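Local coordinates for glycosyl hydrolase family 62 protein (Coprinopsis cinerea, PDB 5B6T), which probably removes alpha-L-arabinofuranosyl side groups from arabinoxylan, as a hydrolase of glycoside hydrolase family 62, at residues A[24-29]-A[42-47]; A[287-292]-A[302-307]; A[50-55]-A[82-87]. All coordinates share one frame; numbering follows the deposited sequence.

Contact 1. Residues A[24-29]-A[42-47]; sequences QGIKDP and ASTAKT
Asp28 takes the hydroxyl of Ser43 on a single carboxylate oxygen: Ser43 OG donates to Asp28 OD2 over 2.7 Å, meeting the anti lone pair, on the side facing away from OD1. With its OG anti to the carbonyl carbon (chi1 -53°), Ser43 holds the hydroxyl where its oxygen also accepts from Ala83 N, while OD2 has a bound glycerol as a further partner. On the same face Lys27 runs past Ala45, its CD 3.6 Å from Ala45 CB; a bend at chi3 (73°) then carries the amine away from 42-47 to Tyr299 OH. Ile26 works from the other face, laying CG2 against Ala42 CB at 3.8 Å. Lys27, Ile26 and their partners on 42-47 belong to the antiparallel hairpin 25-34/37-46, with Asp28 at a corner of the first strand; these are the first two strands of a four-stranded blade in the beta-propeller fold of this family. Lys27 and Ser43 form a hydrogen-bonded pair, Lys27 N to Ser43 O at 3.0 Å and Ser43 N to Lys27 O at 2.8 Å. At the start of strand 25-34, a classic beta bulge sets two donors on one acceptor: Gln24 N and Gly25 N each lie 2.9 Å from Ala45 O.

Contact 2. Residues A[287-292]-A[302-307]; sequences LYQGLD and LPWKLG
Gln289 and Leu291 enclose the indole of Trp304 from its two faces where the antiparallel strands 285-290 and 305-311 run side by side. Both strands belong to the propeller blade that also takes in strand 7-9 from the start of the chain, an arrangement by which propellers commonly close their ring.

The backbone supplies the regular bonding. Tyr288 and Gly307 exchange two hydrogen bonds, as do Gly290 and Lys305; Gly290 N reaches Lys305 O over 2.9 Å. Between them, in the non-hydrogen-bonded pair of Gln289 with Leu306, Leu306 CA points a C-H at Tyr288 O, 3.1 Å away.

Stacking is concentrated on Trp304. The Gln289 amide lies over one face with its plane 21° from that of the indole, and Gln289 CG is 3.6 Å from Trp304 CE3. Gln289 CG sits between the backbone N and the carbonyl carbon (chi1 61°), and the extended remainder carries the amide across the ring; Ser264 OG and Asp28 N bond its two ends. From the opposite face Leu291 CD2 makes a CH-pi contact, 4.0 Å from the centroid of the Trp304 six-membered ring. With an alanine in place of Trp304, the Gln289 amide and the Leu291 methyl would probably lose the surface between them, opening a gap.

Apolar packing continues as Leu291 CD1 touches Leu302 CB at 3.8 Å. The Tyr288 ring lies with a face over the Gly307 backbone N, and its hydroxyl bonds Ser9 OG. Water links the far end, beside the inverse gamma turn centred on Pro303: it accepts from Asp292 N at 2.9 Å and donates to Pro303 O at 2.8 Å.

Contact 3. Residues A[50-55]-A[82-87]; sequences YNLVYI and AAPQVF
At the junction between two successive propeller blades, Tyr50 and Leu52 on the third strand of one sheet pack against Ala82 and Pro84 on the first strand of the next. The strands belong to different sheets, and the axes of the two segments come no closer than 6.6 Å, at 34° between their directions. Leu52 does most of the touching, through one methyl. Its CG stands anti to the carbonyl carbon (chi1 -63°), and Leu52 CD2 settles on the proline ring, 3.8 Å from Pro84 CD and 3.9 Å from Pro84 CG. The same Leu52 methyl lies 3.9 Å from Ala82 CA, and so lies between that backbone and the ring. The Leu52 side chain and the proline ring run alongside each other, pointing opposite ways. Beside them the small Ala82 packs on Tyr50, with Ala82 CB 3.9 Å from Tyr50 CD2 and 4.0 Å from Tyr50 CB. The phenol oxygen is engaged elsewhere, hydrogen-bonded to Asn300 OD1 and weakly to Lys27 NZ. A nearby polar tie between the blades is Ser43 OG with Ala83 N. Between 50-55 and 82-87 themselves no hydrogen bond crosses, so this patch rests on the meeting of carbon surfaces.

Along the chain contact 1 comes first, then contact 3 and finally contact 2. Contact 1 and the 50-55 side of contact 3 share the sheet of strands 25-34, 37-46, 49-57 and 68-70, while 82-87 opens the next sheet and contact 2 lies in the sheet that holds strands 285-290 and 305-311. The centre of contact 1 is about 9 Å from those of the other two, whose centres are about 15 Å apart. Contacts 1 and 2 each hold strands within one blade, and contact 3 packs one blade on the next. Ile26 N to Trp304 O and Ser43 OG to Ala83 N tie contact 1 to its neighbours, near the bound calcium, lead and glycerol.

Contact 1. Residues A[24-29]-A[42-47]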
loop_
_atom_site.group_PDB
_atom_site.type_symbol
_atom_site.label_atom_id
_atom_site.label_comp_id
_atom_site.label_asym_id
_atom_site.label_seq_id
_atom_site.Cartn_x
_atom_site.Cartn_y
_atom_site.Cartn_z
ATOM N N GLN A 24 -3.474 -16.268 -8.986
ATOM C CA GLN A 24 -3.397 -15.593 -10.273
ATOM C C GLN A 24 -2.608 -14.273 -10.218
ATOM O O GLN A 24 -1.862 -13.972 -11.145
ATOM C CB GLN A 24 -4.808 -15.395 -10.837
ATOM C CG GLN A 24 -5.425 -16.774 -11.184
ATOM C CD GLN A 24 -6.921 -16.811 -11.544
ATOM O OE1 GLN A 24 -7.304 -17.465 -12.534
ATOM N NE2 GLN A 24 -7.763 -16.184 -10.752
ATOM N N GLY A 25 -2.737 -13.518 -9.126
ATOM C CA GLY A 25 -2.028 -12.258 -8.972
ATOM C C GLY A 25 -1.359 -12.167 -7.599
ATOM O O GLY A 25 -1.884 -12.673 -6.603
ATOM N N ILE A 26 -0.204 -11.506 -7.549
ATOM C CA ILE A 26 0.442 -11.103 -6.282
ATOM C C ILE A 26 0.358 -9.594 -6.271
ATOM O O ILE A 26 0.737 -8.952 -7.237
ATOM C CB ILE A 26 1.905 -11.561 -6.193
ATOM C CG1 ILE A 26 1.974 -13.078 -6.258
ATOM C CG2 ILE A 26 2.603 -11.016 -4.962
ATOM C CD1 ILE A 26 1.295 -13.802 -5.139
ATOM N N LYS A 27 -0.199 -9.036 -5.187
ATOM C CA LYS A 27 -0.758 -7.699 -5.229
ATOM C C LYS A 27 -0.467 -6.880 -3.961
ATOM O O LYS A 27 -0.125 -7.411 -2.916
ATOM C CB LYS A 27 -2.278 -7.797 -5.383
ATOM C CG LYS A 27 -2.729 -8.431 -6.686
ATOM C CD LYS A 27 -4.233 -8.282 -6.865
ATOM C CE LYS A 27 -4.613 -6.858 -7.206
ATOM N NZ LYS A 27 -6.084 -6.679 -7.128
ATOM N N ASP A 28 -0.647 -5.572 -4.088
ATOM C CA ASP A 28 -0.816 -4.681 -2.954
ATOM C C ASP A 28 0.334 -4.750 -1.922
ATOM O O ASP A 28 0.075 -4.860 -0.717
ATOM C CB ASP A 28 -2.141 -4.989 -2.227
ATOM C CG ASP A 28 -3.315 -5.222 -3.157
ATOM O OD1 ASP A 28 -3.417 -4.515 -4.163
ATOM O OD2 ASP A 28 -4.140 -6.127 -2.813
ATOM N N PRO A 29 1.604 -4.666 -2.369
ATOM C CA PRO A 29 2.694 -4.984 -1.469
ATOM C C PRO A 29 2.944 -3.963 -0.379
ATOM O O PRO A 29 2.806 -2.754 -0.606
ATOM C CB PRO A 29 3.928 -5.036 -2.404
ATOM C CG PRO A 29 3.544 -4.149 -3.549
ATOM C CD PRO A 29 2.086 -4.386 -3.741
ATOM N N ALA A 42 2.083 -9.322 0.871
ATOM C CA ALA A 42 1.295 -9.059 -0.320
ATOM C C ALA A 42 -0.015 -9.807 -0.240
ATOM O O ALA A 42 -0.114 -10.801 0.499
ATOM C CB ALA A 42 2.087 -9.490 -1.559
ATOM N N SER A 43 -1.001 -9.324 -1.003
ATOM C CA SER A 43 -2.228 -10.096 -1.235
ATOM C C SER A 43 -1.978 -11.212 -2.234
ATOM O O SER A 43 -1.335 -11.011 -3.248
ATOM C CB SER A 43 -3.345 -9.223 -1.815
ATOM O OG SER A 43 -3.540 -8.084 -1.017
ATOM N N THR A 44 -2.520 -12.396 -1.952
ATOM C CA THR A 44 -2.726 -13.407 -2.997
ATOM C C THR A 44 -4.123 -13.212 -3.579
ATOM O O THR A 44 -5.085 -13.030 -2.813
ATOM C CB THR A 44 -2.564 -14.836 -2.449
ATOM O OG1 THR A 44 -3.557 -15.128 -1.438
ATOM C CG2 THR A 44 -1.202 -15.017 -1.827
ATOM N N ALA A 45 -4.241 -13.242 -4.905
ATOM C CA ALA A 45 -5.492 -12.979 -5.570
ATOM C C ALA A 45 -5.818 -14.015 -6.614
ATOM O O ALA A 45 -4.973 -14.365 -7.480
ATOM C CB ALA A 45 -5.488 -11.610 -6.219
ATOM N N LYS A 46 -7.068 -14.475 -6.559
ATOM C CA LYS A 46 -7.638 -15.337 -7.585
ATOM C C LYS A 46 -9.160 -15.186 -7.561
ATOM O O LYS A 46 -9.699 -14.577 -6.652
ATOM C CB LYS A 46 -7.224 -16.803 -7.370
ATOM C CG LYS A 46 -7.408 -17.319 -5.950
ATOM C CD LYS A 46 -6.993 -18.774 -5.843
ATOM C CE LYS A 46 -7.044 -19.232 -4.401
ATOM N NZ LYS A 46 -6.805 -20.694 -4.255
ATOM N N THR A 47 -9.854 -15.779 -8.541
ATOM C CA THR A 47 -11.310 -15.699 -8.582
ATOM C C THR A 47 -11.916 -16.154 -7.264
ATOM O O THR A 47 -12.903 -15.598 -6.821
ATOM C CB THR A 47 -11.853 -16.614 -9.715
ATOM O OG1 THR A 47 -11.340 -16.133 -10.950
ATOM C CG2 THR A 47 -13.395 -16.618 -9.763
#

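Contact 2. Residues A[287-292]-A[302-307]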
loop_
_atom_site.group_PDB
_atom_site.type_symbol
_atom_site.label_atom_id
_atom_site.label_comp_id
_atom_site.label_asym_id
_atom_site.label_seq_id
_atom_site.Cartn_x
_atom_site.Cartn_y
_atom_site.Cartn_z
ATOM N N LEU A 287 7.771 0.051 -4.865
ATOM C CA LEU A 287 7.443 -1.351 -5.126
ATOM C C LEU A 287 5.961 -1.372 -5.485
ATOM O O LEU A 287 5.142 -0.899 -4.705
ATOM C CB LEU A 287 7.723 -2.180 -3.863
ATOM C CG LEU A 287 7.471 -3.693 -3.996
ATOM C CD1 LEU A 287 8.360 -4.412 -4.984
ATOM C CD2 LEU A 287 7.621 -4.308 -2.609
ATOM N N TYR A 288 5.628 -1.868 -6.671
ATOM C CA TYR A 288 4.277 -1.680 -7.199
ATOM C C TYR A 288 3.810 -2.962 -7.873
ATOM O O TYR A 288 4.601 -3.897 -8.080
ATOM C CB TYR A 288 4.280 -0.507 -8.166
ATOM C CG TYR A 288 4.903 -0.814 -9.514
ATOM C CD1 TYR A 288 6.294 -0.827 -9.699
ATOM C CD2 TYR A 288 4.113 -1.059 -10.621
ATOM C CE1 TYR A 288 6.862 -1.110 -10.925
ATOM C CE2 TYR A 288 4.672 -1.341 -11.851
ATOM C CZ TYR A 288 6.049 -1.371 -12.003
ATOM O OH TYR A 288 6.604 -1.606 -13.253
ATOM N N GLN A 289 2.541 -2.987 -8.243
ATOM C CA GLN A 289 2.004 -4.049 -9.061
ATOM C C GLN A 289 1.683 -3.576 -10.468
ATOM O O GLN A 289 1.110 -2.485 -10.678
ATOM C CB GLN A 289 0.735 -4.676 -8.448
ATOM C CG GLN A 289 -0.434 -3.711 -8.274
ATOM C CD GLN A 289 -1.638 -4.315 -7.596
ATOM O OE1 GLN A 289 -1.541 -5.259 -6.802
ATOM N NE2 GLN A 289 -2.812 -3.738 -7.894
ATOM N N GLY A 290 2.054 -4.426 -11.436
ATOM C CA GLY A 290 1.790 -4.207 -12.848
ATOM C C GLY A 290 1.296 -5.485 -13.469
ATOM O O GLY A 290 1.252 -6.533 -12.823
ATOM N N LEU A 291 0.902 -5.408 -14.738
ATOM C CA LEU A 291 0.450 -6.591 -15.451
ATOM C C LEU A 291 0.541 -6.401 -16.954
ATOM O O LEU A 291 0.671 -5.282 -17.465
ATOM C CB LEU A 291 -0.967 -6.996 -15.047
ATOM C CG LEU A 291 -2.139 -6.280 -15.726
ATOM C CD1 LEU A 291 -3.406 -6.921 -15.253
ATOM C CD2 LEU A 291 -2.181 -4.793 -15.447
ATOM N N ASP A 292 0.500 -7.518 -17.675
ATOM C CA ASP A 292 0.545 -7.470 -19.131
ATOM C C ASP A 292 -0.637 -6.628 -19.661
ATOM O O ASP A 292 -1.775 -6.840 -19.268
ATOM C CB ASP A 292 0.483 -8.906 -19.647
ATOM C CG ASP A 292 0.523 -9.033 -21.166
ATOM O OD1 ASP A 292 0.164 -8.128 -21.915
ATOM O OD2 ASP A 292 0.863 -10.140 -21.601
ATOM N N LEU A 302 -6.728 -11.320 -12.690
ATOM C CA LEU A 302 -5.706 -10.650 -13.500
ATOM C C LEU A 302 -4.294 -11.014 -13.026
ATOM O O LEU A 302 -4.029 -11.110 -11.811
ATOM C CB LEU A 302 -5.866 -9.132 -13.458
ATOM C CG LEU A 302 -7.094 -8.559 -14.164
ATOM C CD1 LEU A 302 -7.257 -7.110 -13.731
ATOM C CD2 LEU A 302 -7.024 -8.682 -15.680
ATOM N N PRO A 303 -3.359 -11.176 -13.968
ATOM C CA PRO A 303 -2.024 -11.636 -13.583
ATOM C C PRO A 303 -1.077 -10.529 -13.110
ATOM O O PRO A 303 -0.041 -10.263 -13.715
ATOM C CB PRO A 303 -1.525 -12.324 -14.866
ATOM C CG PRO A 303 -2.192 -11.568 -15.952
ATOM C CD PRO A 303 -3.546 -11.192 -15.439
ATOM N N TRP A 304 -1.410 -9.952 -11.972
ATOM C CA TRP A 304 -0.546 -8.921 -11.351
ATOM C C TRP A 304 0.758 -9.522 -10.864
ATOM O O TRP A 304 0.778 -10.613 -10.288
ATOM C CB TRP A 304 -1.245 -8.233 -10.169
ATOM C CG TRP A 304 -2.478 -7.492 -10.529
ATOM C CD1 TRP A 304 -3.744 -7.949 -10.429
ATOM C CD2 TRP A 304 -2.570 -6.154 -11.031
ATOM N NE1 TRP A 304 -4.632 -6.985 -10.817
ATOM C CE2 TRP A 304 -3.931 -5.869 -11.206
ATOM C CE3 TRP A 304 -1.633 -5.178 -11.358
ATOM C CZ2 TRP A 304 -4.386 -4.648 -11.720
ATOM C CZ3 TRP A 304 -2.079 -3.945 -11.839
ATOM C CH2 TRP A 304 -3.441 -3.692 -12.028
ATOM N N LYS A 305 1.843 -8.769 -11.063
ATOM C CA LYS A 305 3.188 -9.121 -10.576
ATOM C C LYS A 305 3.793 -7.859 -9.988
ATOM O O LYS A 305 3.387 -6.754 -10.334
ATOM C CB LYS A 305 4.056 -9.685 -11.716
ATOM C CG LYS A 305 3.394 -10.901 -12.384
ATOM C CD LYS A 305 4.171 -11.439 -13.551
ATOM C CE LYS A 305 3.297 -12.292 -14.441
ATOM N NZ LYS A 305 2.647 -13.462 -13.763
ATOM N N LEU A 306 4.757 -8.036 -9.100
ATOM C CA LEU A 306 5.417 -6.903 -8.441
ATOM C C LEU A 306 6.691 -6.534 -9.193
ATOM O O LEU A 306 7.484 -7.414 -9.541
ATOM C CB LEU A 306 5.764 -7.257 -6.989
ATOM C CG LEU A 306 4.621 -7.819 -6.123
ATOM C CD1 LEU A 306 5.065 -7.972 -4.687
ATOM C CD2 LEU A 306 3.361 -6.972 -6.223
ATOM N N GLY A 307 6.874 -5.243 -9.393
ATOM C CA GLY A 307 8.115 -4.653 -9.882
ATOM C C GLY A 307 8.571 -3.489 -9.032
ATOM O O GLY A 307 7.906 -3.114 -8.037
HETATM O O HOH W 1 1.006 -10.004 -16.298
#

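Contact 3. Residues A[50-55]-A[82-87]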
loop_
_atom_site.group_PDB
_atom_site.type_symbol
_atom_site.label_atom_id
_atom_site.label_comp_id
_atom_site.label_asym_id
_atom_site.label_seq_id
_atom_site.Cartn_x
_atom_site.Cartn_y
_atom_site.Cartn_z
ATOM N N TYR A 50 -9.032 -13.956 -1.661
ATOM C CA TYR A 50 -7.838 -13.233 -1.264
ATOM C C TYR A 50 -7.359 -13.699 0.076
ATOM O O TYR A 50 -8.149 -13.915 0.990
ATOM C CB TYR A 50 -8.143 -11.752 -1.140
ATOM C CG TYR A 50 -8.261 -11.045 -2.465
ATOM C CD1 TYR A 50 -9.387 -11.176 -3.256
ATOM C CD2 TYR A 50 -7.247 -10.217 -2.902
ATOM C CE1 TYR A 50 -9.478 -10.536 -4.486
ATOM C CE2 TYR A 50 -7.325 -9.562 -4.096
ATOM C CZ TYR A 50 -8.435 -9.716 -4.905
ATOM O OH TYR A 50 -8.469 -9.028 -6.110
ATOM N N ASN A 51 -6.038 -13.799 0.219
ATOM C CA ASN A 51 -5.411 -13.953 1.540
ATOM C C ASN A 51 -4.038 -13.232 1.445
ATOM O O ASN A 51 -3.833 -12.404 0.562
ATOM C CB ASN A 51 -5.379 -15.443 1.971
ATOM C CG ASN A 51 -5.330 -15.651 3.501
ATOM O OD1 ASN A 51 -6.346 -15.954 4.160
ATOM N ND2 ASN A 51 -4.152 -15.609 4.051
ATOM N N LEU A 52 -3.131 -13.527 2.348
ATOM C CA LEU A 52 -1.889 -12.775 2.477
ATOM C C LEU A 52 -0.705 -13.720 2.494
ATOM O O LEU A 52 -0.778 -14.827 3.021
ATOM C CB LEU A 52 -1.890 -11.966 3.785
ATOM C CG LEU A 52 -2.970 -10.884 3.938
ATOM C CD1 LEU A 52 -2.960 -10.257 5.334
ATOM C CD2 LEU A 52 -2.817 -9.774 2.909
ATOM N N VAL A 53 0.396 -13.223 1.946
ATOM C CA VAL A 53 1.651 -13.975 1.910
ATOM C C VAL A 53 2.816 -13.083 2.384
ATOM O O VAL A 53 2.818 -11.860 2.159
ATOM C CB VAL A 53 1.872 -14.550 0.500
ATOM C CG1 VAL A 53 2.072 -13.459 -0.526
ATOM C CG2 VAL A 53 3.005 -15.573 0.498
ATOM N N TYR A 54 3.791 -13.728 3.039
ATOM C CA TYR A 54 5.015 -13.124 3.504
ATOM C C TYR A 54 6.164 -13.687 2.668
ATOM O O TYR A 54 6.235 -14.913 2.415
ATOM C CB TYR A 54 5.240 -13.438 4.979
ATOM C CG TYR A 54 6.608 -13.114 5.507
ATOM C CD1 TYR A 54 6.995 -11.790 5.713
ATOM C CD2 TYR A 54 7.520 -14.116 5.866
ATOM C CE1 TYR A 54 8.247 -11.473 6.204
ATOM C CE2 TYR A 54 8.778 -13.795 6.348
ATOM C CZ TYR A 54 9.139 -12.474 6.541
ATOM O OH TYR A 54 10.390 -12.160 7.040
ATOM N N ILE A 55 7.010 -12.773 2.188
ATOM C CA ILE A 55 8.115 -13.090 1.299
ATOM C C ILE A 55 9.350 -12.375 1.825
ATOM O O ILE A 55 9.273 -11.198 2.117
ATOM C CB ILE A 55 7.819 -12.603 -0.134
ATOM C CG1 ILE A 55 6.398 -13.012 -0.586
ATOM C CG2 ILE A 55 8.894 -13.113 -1.100
ATOM C CD1 ILE A 55 5.956 -12.375 -1.905
ATOM N N ALA A 82 -6.857 -8.957 2.745
ATOM C CA ALA A 82 -6.203 -8.325 1.588
ATOM C C ALA A 82 -5.584 -6.980 1.927
ATOM O O ALA A 82 -6.042 -6.291 2.846
ATOM C CB ALA A 82 -7.159 -8.166 0.427
ATOM N N ALA A 83 -4.562 -6.644 1.149
ATOM C CA ALA A 83 -3.926 -5.313 1.121
ATOM C C ALA A 83 -3.257 -4.938 2.441
ATOM O O ALA A 83 -3.753 -4.112 3.222
ATOM C CB ALA A 83 -4.899 -4.233 0.621
ATOM N N PRO A 84 -2.102 -5.541 2.690
ATOM C CA PRO A 84 -1.456 -5.391 3.973
ATOM C C PRO A 84 -0.589 -4.119 4.096
ATOM O O PRO A 84 -0.112 -3.563 3.094
ATOM C CB PRO A 84 -0.574 -6.632 4.041
ATOM C CG PRO A 84 -0.175 -6.877 2.620
ATOM C CD PRO A 84 -1.367 -6.477 1.809
ATOM N N GLN A 85 -0.332 -3.712 5.350
ATOM C CA GLN A 85 0.623 -2.665 5.682
ATOM C C GLN A 85 1.346 -3.116 6.929
ATOM O O GLN A 85 0.708 -3.311 7.947
ATOM C CB GLN A 85 -0.059 -1.321 5.964
ATOM C CG GLN A 85 0.960 -0.225 6.282
ATOM C CD GLN A 85 0.377 0.921 7.065
ATOM O OE1 GLN A 85 -0.621 0.795 7.758
ATOM N NE2 GLN A 85 1.059 2.050 6.998
ATOM N N VAL A 86 2.661 -3.272 6.857
ATOM C CA VAL A 86 3.464 -3.653 8.015
ATOM C C VAL A 86 4.240 -2.473 8.588
ATOM O O VAL A 86 4.795 -1.672 7.842
ATOM C CB VAL A 86 4.443 -4.829 7.690
ATOM C CG1 VAL A 86 5.523 -4.431 6.685
ATOM C CG2 VAL A 86 5.083 -5.367 8.974
ATOM N N PHE A 87 4.338 -2.402 9.907
ATOM C CA PHE A 87 5.168 -1.379 10.572
ATOM C C PHE A 87 5.407 -1.803 12.009
ATOM O O PHE A 87 4.668 -2.629 12.550
ATOM C CB PHE A 87 4.544 0.046 10.551
ATOM C CG PHE A 87 3.174 0.123 11.156
ATOM C CD1 PHE A 87 3.008 0.430 12.505
ATOM C CD2 PHE A 87 2.030 -0.053 10.378
ATOM C CE1 PHE A 87 1.752 0.479 13.072
ATOM C CE2 PHE A 87 0.766 -0.006 10.961
ATOM C CZ PHE A 87 0.638 0.308 12.289
#